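Local coordinates for putative solute-binding component of ABC transporter (Clostridium phytofermentans, PDB 4YS6), which binds beta-D-glucose and probably serves as the extracytoplasmic sugar-binding component of an ABC transporter, at residues 40-45 / 79-84; 61-64 / 68-71; 108-113 / 118-123; 211-214 / 220-223; 298-303 / 332-337. All coordinates share one frame; numbering follows the deposited sequence.

Contact 1: residues 40-45 / 79-84; sequences GVAMPT and QTQVSQ
Gln81, on the helix 78-90, reaches with its amide end to the C-terminal end of the strand 38-43 and the loop that follows, where it meets Ala42, Met43 (a selenomethionine) and Pro44. The van der Waals part of the contact is slight and sets carbon against the amide nitrogen. The CB of Ala42 points at the helix and lies 4.1 Å from Gln81 NE2, and CA of Pro44 sits 4.2 Å from the same nitrogen.

The polar part is indirect. Gln81 NE2 stands 3.8 Å from Met43 O, too long for a direct bond, and a water beside the pair links them. The water is placed to donate to Met43 O (2.9 Å) and to Gln84 OE1 (2.8 Å), though more acceptors surround it than it has protons, and it accepts from Gln81 NE2 at 3.2 Å. Gln84 thus joins the network one helical turn after Gln81.

The side chain of Gln81 gets this far because CG is anti to the backbone N (chi1 -179°) and the chain stays extended beyond it. Its amide is held directly by the loop that follows the strand 95-98: OE1 accepts from Ile101 N, and NE2 donates to Ala99 O. Gln84 NE2 is bonded to Tyr73 O.

In this periplasmic-binding-protein fold, the contact lays a helix on a strand whose C-terminal end leads to the glucose pocket; the side chain of Pro44 is about 6 Å from the sugar. The chemistry implies a buried polar seam, in which a single water and two glutamine amides satisfy backbone carbonyls near the binding cleft.

Contact 2: residues 61-64 / 68-71; sequences QLKD and EVDL
Leu62 and Val69 meet through torsions that set a methyl of each against the side chain of the other. Leu62 has CG beside its backbone N and anti to the carbonyl carbon (chi1 -75°), while Val69 sets CG1 anti to N (chi1 -179°), which leaves CG2 beside N and facing the helix. The setting is the second half of a beta-alpha-beta crossover, in which the helix 50-64 follows the strand 38-43 and leads back through a short loop into the parallel neighbour 68-73.

CG2 of Val69 does nearly all of the touching. It lies 3.6 Å from Leu62 CB and 3.9 Å from Leu62 CD1, so the methyl rests against both the root and one branch of the leucine. The two side chains cross at about a right angle. Because both CB atoms point toward the opposite segment, this is the centre of the small interface, and its attraction is purely apolar.

Lys63 contributes differently. Its extended chain runs across the valine rather than ending on it, and only the aliphatic part makes contact. The ammonium group remains 6.0 Å from Glu68 OE1, so opposite charges are near each other without forming a salt bridge; Lys63 NZ instead has a long, weak ion pair with Glu59.

Leu62 is also packed by Val39 and Val41 of the neighbouring strand and by Val302 of the helix 294-309, which places it in the layer between helices and sheet. On the more exposed flank, Lys63 CG comes to 4.0 Å from Val69 CG2.

Contact 3: residues 108-113 / 118-123; sequences TVLAQA and ISVIAY
Ile118 closes a beta-alpha-beta crossover, in which the helix 107-115 links the parallel neighbouring strands 95-98 and 119-123. Its backbone N donates to Ala113 O over 2.9 Å, with an N-H...O angle of 159°. This bond ties the entry of the strand to the last turns of the helix.

The side chain of Ile118 starts beside the same carbonyl. CB lies 3.4 Å from Ala113 O and 3.9 Å from Ala113 CB, so its root wedges against both the backbone and the methyl of the alanine. CG1, placed beside the backbone N by chi1 of -64°, still comes within 3.9 Å of Ala113 O. CG2, the other branch, lies 4.3 Å from Ala113 CB. CD1, at the tip, is 4.3 Å from Ala113 O, and the side chain also touches Leu96 of the adjoining strand.

Two residues on, Val120 again points at the helix. Its CG2 is 4.4 Å from Ala113 CB, and Leu110 crosses it at about a right angle. Ile89 of the helix 78-90 touches Ala113, while Ile98, Ile127 and Ala132 touch Leu110, whose CD2 methyl ends 4.0 Å from Val120 CG2.

Contact 4: residues 211-214 / 220-223; sequences VATA and TAQN
Thr213 and Thr220 face each other with their methyls, and both threonines reach this by the same conformation. In each, CG2 is anti to the backbone N and OG1 lies beside it, with chi1 of -52° in Thr213 and -63° in Thr220. The two CG2 atoms come to 3.9 Å, and the side chains slide past each other in opposite directions.

Thr213 does most of the reaching. Its CG2 also lies 3.8 Å from Ala221 N and 4.2 Å from Ala221 CB, so one methyl covers the backbone between the two helical residues as well as the alanine side chain. The torsion that sends the methyl to the helix leaves the hydroxyl for another task: Thr213 OG1 is hydrogen-bonded to Thr171 O, which pins the rotation of the side chain. That buried hydroxyl is therefore satisfied by a loop carbonyl, while the apolar branch packs on the helix.

Thr220 uses its hydroxyl within the contact, through water. Ala214 O and Thr220 OG1 are 4.2 Å apart and do not bond directly. A water bridges them, donating to Ala214 O at 2.8 Å and lying 2.9 Å from Thr220 OG1. The polar bridge lies toward the more exposed side, with the methyl packing deeper.

The loop after the helix 208-211 packs against the first turn of the helix 218-232. Phe170 of the strand 165-170 touches both Thr213 and Ala221, and Thr249 of the helix 247-260 touches Thr213, so the loop meets the strand 165-170 and the helices 218-232 and 247-260.

Contact 5: residues 298-303 / 332-337; sequences ASQVVK and YLCEPV
Gln300 OE1 accepts a 2.8 Å hydrogen bond from Lys303 NZ, and the far end of the same amide lies across the ring of Tyr332. The pair joins the helix 294-309 to the strand 331-339 in the mixed-sheet lobe of a periplasmic-binding-protein fold. The lysine comes to OE1 tilted 18° from the carbonyl plane; one turn of helix separates the two residues, and the bond helps to fix the rotation of the amide.

With OE1 turned to the lysine, NE2 is delivered over one face of the tyrosine. It stands 3.3 Å above the ring plane, over its centre, and its nearest ring atom is Tyr332 CZ at 3.4 Å. The amide and ring planes are 37° apart, so the group leans over the ring rather than lying flat on it. Such a placement is consistent with a weak amino-aromatic (N-H...pi) interaction.

The first torsion of Gln300, with CG beside the backbone N, puts CG 3.9 Å from Tyr332 CE1; the bend at chi2 (-55°) then brings CD and NE2 over the ring. Asn317 touches the tyrosine from a loop, and the strand is bonded through its backbone to Tyr136 and Thr138 of the strand 135-139. Two residues along, the thiol of Cys334 completes the contact, with SG 4.0 Å from Gln300 CG.

Overall arrangement
Contacts 1, 2, 3 and 5 all reach the seven-stranded mixed sheet, whereas contact 4 lies beside the separate four-stranded parallel sheet, its centre about 34 Å from that of contact 2 and about 29 Å from that of contact 5. Along the chain, contact 2 falls between the two segments of contact 1; contacts 3, 4 and 5 then follow in series. Strands 38-43 and 68-73 are sheet neighbours and join contacts 1 and 2, while Gln61 and Leu62 pack on the helix 294-309 of contact 5, which Tyr123 of contact 3 also touches. The chain thus crosses to the other lobe and returns, leaving glucose bound between the two, as in periplasmic sugar-binding proteins.

Contact 1: residues 40-45 / 79-84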
# COMPACT_ATOMS: atom_id res chain seq x y z
N GLY A 40 5.45 -20.73 5.85
CA GLY A 40 4.10 -20.24 5.90
C GLY A 40 4.04 -18.84 5.32
O GLY A 40 4.93 -18.02 5.56
N VAL A 41 3.00 -18.57 4.55
CA VAL A 41 2.83 -17.27 3.93
C VAL A 41 1.42 -16.80 4.21
O VAL A 41 0.45 -17.44 3.77
CB VAL A 41 3.07 -17.31 2.40
CG1 VAL A 41 2.95 -15.90 1.80
CG2 VAL A 41 4.45 -17.92 2.08
N ALA A 42 1.32 -15.72 4.99
CA ALA A 42 0.03 -15.22 5.43
C ALA A 42 -0.28 -13.88 4.76
O ALA A 42 0.42 -12.89 4.99
CB ALA A 42 0.01 -15.07 6.94
N MSE A 43 -1.33 -13.86 3.95
CA MSE A 43 -1.73 -12.65 3.21
C MSE A 43 -3.04 -12.10 3.77
O MSE A 43 -3.83 -12.86 4.34
CB MSE A 43 -1.88 -12.96 1.71
CG MSE A 43 -0.59 -13.42 1.02
SE MSE A 43 0.53 -11.87 0.73
CE MSE A 43 2.20 -12.54 1.47
N PRO A 44 -3.27 -10.79 3.65
CA PRO A 44 -4.43 -10.21 4.35
C PRO A 44 -5.79 -10.51 3.74
O PRO A 44 -6.71 -10.86 4.49
CB PRO A 44 -4.16 -8.70 4.31
CG PRO A 44 -3.21 -8.50 3.16
CD PRO A 44 -2.38 -9.75 3.12
N THR A 45 -5.91 -10.41 2.43
CA THR A 45 -7.18 -10.58 1.77
C THR A 45 -6.97 -10.71 0.28
O THR A 45 -5.97 -10.23 -0.23
CB THR A 45 -8.11 -9.41 2.05
OG1 THR A 45 -9.36 -9.62 1.40
CG2 THR A 45 -7.50 -8.10 1.53
N GLN A 79 -8.77 -11.97 13.43
CA GLN A 79 -8.75 -13.22 14.18
C GLN A 79 -8.51 -14.41 13.25
O GLN A 79 -7.90 -15.42 13.65
CB GLN A 79 -10.04 -13.40 14.98
CG GLN A 79 -10.04 -14.64 15.82
CD GLN A 79 -8.85 -14.70 16.76
OE1 GLN A 79 -8.16 -15.71 16.86
NE2 GLN A 79 -8.60 -13.59 17.44
N THR A 80 -8.94 -14.29 12.00
CA THR A 80 -8.70 -15.34 11.03
C THR A 80 -7.21 -15.42 10.74
O THR A 80 -6.65 -16.51 10.66
CB THR A 80 -9.49 -15.12 9.72
OG1 THR A 80 -10.88 -15.32 10.01
CG2 THR A 80 -9.04 -16.11 8.64
N GLN A 81 -6.56 -14.27 10.59
CA GLN A 81 -5.13 -14.28 10.32
C GLN A 81 -4.37 -14.86 11.50
O GLN A 81 -3.43 -15.63 11.31
CB GLN A 81 -4.63 -12.89 9.98
CG GLN A 81 -3.14 -12.91 9.67
CD GLN A 81 -2.71 -11.64 8.97
OE1 GLN A 81 -2.73 -10.56 9.55
NE2 GLN A 81 -2.36 -11.78 7.71
N VAL A 82 -4.76 -14.50 12.72
CA VAL A 82 -4.15 -15.08 13.90
C VAL A 82 -4.29 -16.61 13.92
O VAL A 82 -3.31 -17.34 14.16
CB VAL A 82 -4.75 -14.49 15.19
CG1 VAL A 82 -4.26 -15.26 16.41
CG2 VAL A 82 -4.39 -13.01 15.30
N SER A 83 -5.49 -17.12 13.65
CA SER A 83 -5.71 -18.55 13.64
C SER A 83 -4.93 -19.23 12.52
O SER A 83 -4.43 -20.35 12.70
CB SER A 83 -7.20 -18.85 13.52
OG SER A 83 -7.86 -18.37 14.66
N GLN A 84 -4.81 -18.57 11.37
CA GLN A 84 -4.05 -19.14 10.27
C GLN A 84 -2.58 -19.28 10.63
O GLN A 84 -1.98 -20.31 10.36
CB GLN A 84 -4.21 -18.31 9.00
CG GLN A 84 -5.61 -18.45 8.43
CD GLN A 84 -5.86 -17.56 7.24
OE1 GLN A 84 -5.20 -16.53 7.06
NE2 GLN A 84 -6.84 -17.95 6.42
O HOH W 1 -3.28 -14.58 6.59

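Contact 2: residues 61-64 / 68-71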
# COMPACT_ATOMS: atom_id res chain seq x y z
N GLN A 61 7.84 -18.66 -6.27
CA GLN A 61 9.28 -18.47 -6.12
C GLN A 61 9.81 -19.32 -4.97
O GLN A 61 10.91 -19.83 -5.07
CB GLN A 61 9.60 -17.00 -5.93
CG GLN A 61 9.25 -16.20 -7.18
CD GLN A 61 9.73 -14.77 -7.11
OE1 GLN A 61 10.83 -14.50 -6.64
NE2 GLN A 61 8.91 -13.86 -7.61
N LEU A 62 9.04 -19.49 -3.90
CA LEU A 62 9.45 -20.43 -2.85
C LEU A 62 9.55 -21.87 -3.36
O LEU A 62 10.51 -22.58 -3.05
CB LEU A 62 8.49 -20.39 -1.67
CG LEU A 62 8.65 -19.16 -0.79
CD1 LEU A 62 7.50 -19.07 0.17
CD2 LEU A 62 9.99 -19.18 -0.01
N LYS A 63 8.57 -22.30 -4.14
CA LYS A 63 8.61 -23.67 -4.66
C LYS A 63 9.78 -23.86 -5.61
O LYS A 63 10.46 -24.90 -5.58
CB LYS A 63 7.29 -24.03 -5.33
CG LYS A 63 6.17 -24.13 -4.33
CD LYS A 63 4.86 -24.58 -4.97
CE LYS A 63 3.80 -24.77 -3.90
NZ LYS A 63 2.46 -25.08 -4.49
N ASP A 64 10.07 -22.84 -6.42
CA ASP A 64 11.23 -22.88 -7.31
C ASP A 64 12.54 -22.99 -6.53
O ASP A 64 13.50 -23.58 -7.02
CB ASP A 64 11.28 -21.63 -8.19
CG ASP A 64 10.50 -21.79 -9.49
OD1 ASP A 64 10.52 -22.89 -10.08
OD2 ASP A 64 9.87 -20.79 -9.91
N GLU A 68 8.45 -26.03 0.55
CA GLU A 68 7.03 -26.33 0.59
C GLU A 68 6.36 -25.08 1.16
O GLU A 68 6.97 -24.33 1.93
CB GLU A 68 6.71 -27.56 1.42
CG GLU A 68 7.26 -28.87 0.87
CD GLU A 68 6.54 -29.35 -0.38
OE1 GLU A 68 5.61 -28.64 -0.85
OE2 GLU A 68 6.88 -30.44 -0.89
N VAL A 69 5.12 -24.84 0.75
CA VAL A 69 4.45 -23.58 1.06
C VAL A 69 3.06 -23.78 1.62
O VAL A 69 2.27 -24.54 1.07
CB VAL A 69 4.34 -22.68 -0.18
CG1 VAL A 69 3.67 -21.38 0.16
CG2 VAL A 69 5.71 -22.42 -0.76
N ASP A 70 2.76 -23.06 2.70
CA ASP A 70 1.41 -22.99 3.26
C ASP A 70 0.94 -21.56 3.13
O ASP A 70 1.26 -20.70 3.96
CB ASP A 70 1.42 -23.44 4.72
CG ASP A 70 0.02 -23.45 5.35
OD1 ASP A 70 -0.98 -23.18 4.65
OD2 ASP A 70 -0.07 -23.74 6.55
N LEU A 71 0.22 -21.29 2.04
CA LEU A 71 -0.28 -19.95 1.72
C LEU A 71 -1.74 -19.80 2.13
O LEU A 71 -2.59 -20.59 1.72
CB LEU A 71 -0.13 -19.68 0.23
CG LEU A 71 -0.80 -18.43 -0.33
CD1 LEU A 71 -0.15 -17.18 0.25
CD2 LEU A 71 -0.74 -18.42 -1.84

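Contact 3: residues 108-113 / 118-123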
# COMPACT_ATOMS: atom_id res chain seq x y z
N THR A 108 0.77 -12.00 20.36
CA THR A 108 0.68 -13.27 21.06
C THR A 108 1.17 -14.42 20.19
O THR A 108 1.97 -15.23 20.64
CB THR A 108 -0.76 -13.54 21.51
OG1 THR A 108 -1.18 -12.50 22.40
CG2 THR A 108 -0.85 -14.86 22.24
N VAL A 109 0.70 -14.49 18.96
CA VAL A 109 1.05 -15.63 18.13
C VAL A 109 2.50 -15.54 17.68
O VAL A 109 3.17 -16.56 17.51
CB VAL A 109 0.10 -15.76 16.91
CG1 VAL A 109 0.26 -14.61 15.95
CG2 VAL A 109 0.33 -17.09 16.22
N LEU A 110 3.01 -14.33 17.49
CA LEU A 110 4.42 -14.24 17.13
C LEU A 110 5.37 -14.59 18.29
O LEU A 110 6.50 -15.08 18.04
CB LEU A 110 4.73 -12.86 16.58
CG LEU A 110 4.06 -12.61 15.21
CD1 LEU A 110 4.64 -11.39 14.59
CD2 LEU A 110 4.18 -13.81 14.24
N ALA A 111 4.94 -14.39 19.54
CA ALA A 111 5.71 -14.85 20.69
C ALA A 111 5.85 -16.37 20.63
O ALA A 111 6.90 -16.91 20.96
CB ALA A 111 5.03 -14.42 22.01
N GLN A 112 4.79 -17.06 20.22
CA GLN A 112 4.81 -18.52 20.05
C GLN A 112 5.86 -18.93 19.01
O GLN A 112 6.62 -19.88 19.19
CB GLN A 112 3.41 -19.01 19.65
CG GLN A 112 3.30 -20.49 19.47
CD GLN A 112 1.91 -20.91 19.05
OE1 GLN A 112 0.96 -20.11 19.10
NE2 GLN A 112 1.77 -22.17 18.64
N ALA A 113 5.91 -18.19 17.91
CA ALA A 113 6.88 -18.49 16.86
C ALA A 113 8.29 -18.28 17.37
O ALA A 113 9.17 -19.11 17.16
CB ALA A 113 6.62 -17.63 15.65
N ILE A 118 11.21 -19.91 15.26
CA ILE A 118 10.70 -19.65 13.92
C ILE A 118 10.92 -18.19 13.55
O ILE A 118 10.37 -17.30 14.20
CB ILE A 118 9.20 -19.99 13.83
CG1 ILE A 118 8.98 -21.48 14.07
CG2 ILE A 118 8.63 -19.62 12.46
CD1 ILE A 118 7.54 -21.83 14.32
N SER A 119 11.72 -17.94 12.51
CA SER A 119 11.94 -16.56 12.05
C SER A 119 10.70 -15.98 11.40
O SER A 119 9.91 -16.70 10.79
CB SER A 119 13.09 -16.52 11.07
OG SER A 119 14.29 -16.88 11.74
N VAL A 120 10.54 -14.66 11.54
CA VAL A 120 9.40 -13.93 11.00
C VAL A 120 9.85 -12.81 10.08
O VAL A 120 10.61 -11.92 10.49
CB VAL A 120 8.53 -13.34 12.13
CG1 VAL A 120 7.45 -12.43 11.58
CG2 VAL A 120 7.94 -14.47 12.96
N ILE A 121 9.37 -12.85 8.85
CA ILE A 121 9.61 -11.77 7.91
C ILE A 121 8.30 -11.01 7.76
O ILE A 121 7.27 -11.58 7.42
CB ILE A 121 10.10 -12.30 6.53
CG1 ILE A 121 11.43 -13.05 6.68
CG2 ILE A 121 10.27 -11.17 5.56
CD1 ILE A 121 11.89 -13.75 5.44
N ALA A 122 8.35 -9.72 8.07
CA ALA A 122 7.21 -8.83 7.81
C ALA A 122 7.21 -8.50 6.34
O ALA A 122 8.20 -7.98 5.82
CB ALA A 122 7.32 -7.57 8.61
N TYR A 123 6.11 -8.82 5.67
CA TYR A 123 5.96 -8.66 4.24
C TYR A 123 5.14 -7.42 3.95
O TYR A 123 3.96 -7.38 4.30
CB TYR A 123 5.27 -9.89 3.62
CG TYR A 123 5.21 -9.86 2.11
CD1 TYR A 123 4.24 -9.14 1.44
CD2 TYR A 123 6.14 -10.56 1.37
CE1 TYR A 123 4.21 -9.10 0.05
CE2 TYR A 123 6.13 -10.53 -0.00
CZ TYR A 123 5.17 -9.81 -0.66
OH TYR A 123 5.17 -9.81 -2.04

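Contact 4: residues 211-214 / 220-223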
# COMPACT_ATOMS: atom_id res chain seq x y z
N VAL A 211 -8.68 11.32 7.71
CA VAL A 211 -8.65 10.97 6.29
C VAL A 211 -8.37 9.49 6.02
O VAL A 211 -8.39 9.05 4.86
CB VAL A 211 -7.61 11.81 5.54
CG1 VAL A 211 -7.98 13.27 5.65
CG2 VAL A 211 -6.20 11.60 6.08
N ALA A 212 -8.11 8.73 7.09
CA ALA A 212 -7.85 7.31 6.98
C ALA A 212 -9.09 6.56 6.52
O ALA A 212 -10.19 6.93 6.86
CB ALA A 212 -7.39 6.75 8.32
N THR A 213 -8.89 5.52 5.72
CA THR A 213 -10.00 4.75 5.16
C THR A 213 -9.94 3.34 5.72
O THR A 213 -9.05 2.57 5.39
CB THR A 213 -9.95 4.69 3.61
OG1 THR A 213 -9.83 6.01 3.05
CG2 THR A 213 -11.24 4.03 3.04
N ALA A 214 -10.91 3.00 6.55
CA ALA A 214 -10.96 1.67 7.15
C ALA A 214 -10.87 0.52 6.13
O ALA A 214 -11.59 0.50 5.12
CB ALA A 214 -12.24 1.53 7.96
N THR A 220 -15.94 2.23 1.28
CA THR A 220 -15.86 3.25 2.31
C THR A 220 -15.37 4.59 1.75
O THR A 220 -15.93 5.66 2.06
CB THR A 220 -14.95 2.77 3.47
OG1 THR A 220 -15.53 1.60 4.06
CG2 THR A 220 -14.80 3.84 4.54
N ALA A 221 -14.36 4.53 0.88
CA ALA A 221 -13.87 5.73 0.22
C ALA A 221 -14.96 6.36 -0.65
O ALA A 221 -15.15 7.57 -0.63
CB ALA A 221 -12.69 5.43 -0.63
N GLN A 222 -15.66 5.53 -1.40
CA GLN A 222 -16.73 6.03 -2.26
C GLN A 222 -17.82 6.74 -1.45
O GLN A 222 -18.28 7.81 -1.83
CB GLN A 222 -17.31 4.88 -3.08
CG GLN A 222 -18.33 5.32 -4.07
CD GLN A 222 -18.75 4.20 -4.98
OE1 GLN A 222 -18.08 3.16 -5.04
NE2 GLN A 222 -19.83 4.40 -5.71
N ASN A 223 -18.23 6.15 -0.34
CA ASN A 223 -19.28 6.71 0.49
C ASN A 223 -18.85 8.05 1.09
O ASN A 223 -19.63 9.01 1.15
CB ASN A 223 -19.67 5.71 1.59
CG ASN A 223 -20.53 4.57 1.06
OD1 ASN A 223 -21.17 4.70 0.02
ND2 ASN A 223 -20.55 3.46 1.78
O HOH W 2 -14.14 -0.41 5.66

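Contact 5: residues 298-303 / 332-337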
# COMPACT_ATOMS: atom_id res chain seq x y z
N ALA A 298 8.74 -10.29 -3.89
CA ALA A 298 8.76 -11.71 -3.58
C ALA A 298 10.17 -12.28 -3.76
O ALA A 298 10.62 -13.07 -2.93
CB ALA A 298 7.77 -12.48 -4.42
N SER A 299 10.86 -11.87 -4.81
CA SER A 299 12.22 -12.33 -5.05
C SER A 299 13.15 -11.97 -3.89
O SER A 299 13.97 -12.79 -3.46
CB SER A 299 12.76 -11.75 -6.36
OG SER A 299 14.09 -12.19 -6.56
N GLN A 300 13.00 -10.76 -3.37
CA GLN A 300 13.85 -10.30 -2.29
C GLN A 300 13.54 -11.09 -1.02
O GLN A 300 14.44 -11.47 -0.27
CB GLN A 300 13.67 -8.81 -2.05
CG GLN A 300 14.27 -7.96 -3.14
CD GLN A 300 15.74 -8.28 -3.36
OE1 GLN A 300 16.13 -8.76 -4.42
NE2 GLN A 300 16.55 -8.03 -2.36
N VAL A 301 12.25 -11.36 -0.80
CA VAL A 301 11.88 -12.15 0.37
C VAL A 301 12.43 -13.57 0.29
O VAL A 301 12.95 -14.11 1.29
CB VAL A 301 10.37 -12.16 0.55
CG1 VAL A 301 9.94 -13.19 1.61
CG2 VAL A 301 9.94 -10.77 0.95
N VAL A 302 12.38 -14.20 -0.89
CA VAL A 302 12.92 -15.55 -1.01
C VAL A 302 14.44 -15.54 -0.78
O VAL A 302 14.96 -16.49 -0.21
CB VAL A 302 12.56 -16.18 -2.37
CG1 VAL A 302 13.26 -17.52 -2.56
CG2 VAL A 302 11.04 -16.35 -2.45
N LYS A 303 15.13 -14.47 -1.18
CA LYS A 303 16.56 -14.35 -0.84
C LYS A 303 16.77 -14.34 0.69
O LYS A 303 17.76 -14.92 1.20
CB LYS A 303 17.17 -13.09 -1.44
CG LYS A 303 17.29 -13.16 -2.95
CD LYS A 303 17.85 -11.86 -3.46
CE LYS A 303 17.75 -11.77 -4.97
NZ LYS A 303 18.22 -10.42 -5.41
N TYR A 332 14.68 -4.37 3.70
CA TYR A 332 15.02 -4.17 2.30
C TYR A 332 13.90 -3.39 1.67
O TYR A 332 12.76 -3.83 1.68
CB TYR A 332 15.24 -5.47 1.54
CG TYR A 332 15.88 -5.22 0.21
CD1 TYR A 332 15.12 -4.82 -0.87
CD2 TYR A 332 17.24 -5.32 0.06
CE1 TYR A 332 15.72 -4.54 -2.10
CE2 TYR A 332 17.85 -5.05 -1.16
CZ TYR A 332 17.07 -4.66 -2.23
OH TYR A 332 17.67 -4.39 -3.44
N LEU A 333 14.25 -2.22 1.13
CA LEU A 333 13.30 -1.33 0.47
C LEU A 333 13.50 -1.37 -1.04
O LEU A 333 14.57 -0.97 -1.54
CB LEU A 333 13.49 0.10 0.96
CG LEU A 333 12.83 0.54 2.27
CD1 LEU A 333 13.01 -0.45 3.39
CD2 LEU A 333 13.34 1.92 2.69
N CYS A 334 12.51 -1.90 -1.75
CA CYS A 334 12.51 -1.88 -3.21
C CYS A 334 12.03 -0.51 -3.73
O CYS A 334 11.32 0.23 -3.04
CB CYS A 334 11.63 -2.98 -3.78
SG CYS A 334 11.97 -4.70 -3.23
N GLU A 335 12.38 -0.20 -4.97
CA GLU A 335 12.07 1.10 -5.55
C GLU A 335 10.69 1.14 -6.24
O GLU A 335 10.40 0.30 -7.09
CB GLU A 335 13.15 1.50 -6.55
CG GLU A 335 13.09 2.96 -6.97
CD GLU A 335 14.22 3.36 -7.90
OE1 GLU A 335 14.40 2.69 -8.94
OE2 GLU A 335 14.93 4.33 -7.58
N PRO A 336 9.83 2.08 -5.83
CA PRO A 336 8.53 2.25 -6.50
C PRO A 336 8.72 3.11 -7.74
O PRO A 336 9.67 3.91 -7.77
CB PRO A 336 7.68 2.93 -5.43
CG PRO A 336 8.65 3.76 -4.67
CD PRO A 336 9.96 3.01 -4.69
N VAL A 337 7.87 2.93 -8.74
CA VAL A 337 8.07 3.59 -10.03
C VAL A 337 6.83 4.37 -10.42
O VAL A 337 5.72 3.85 -10.38
CB VAL A 337 8.39 2.56 -11.15
CG1 VAL A 337 8.57 3.24 -12.49
CG2 VAL A 337 9.66 1.79 -10.79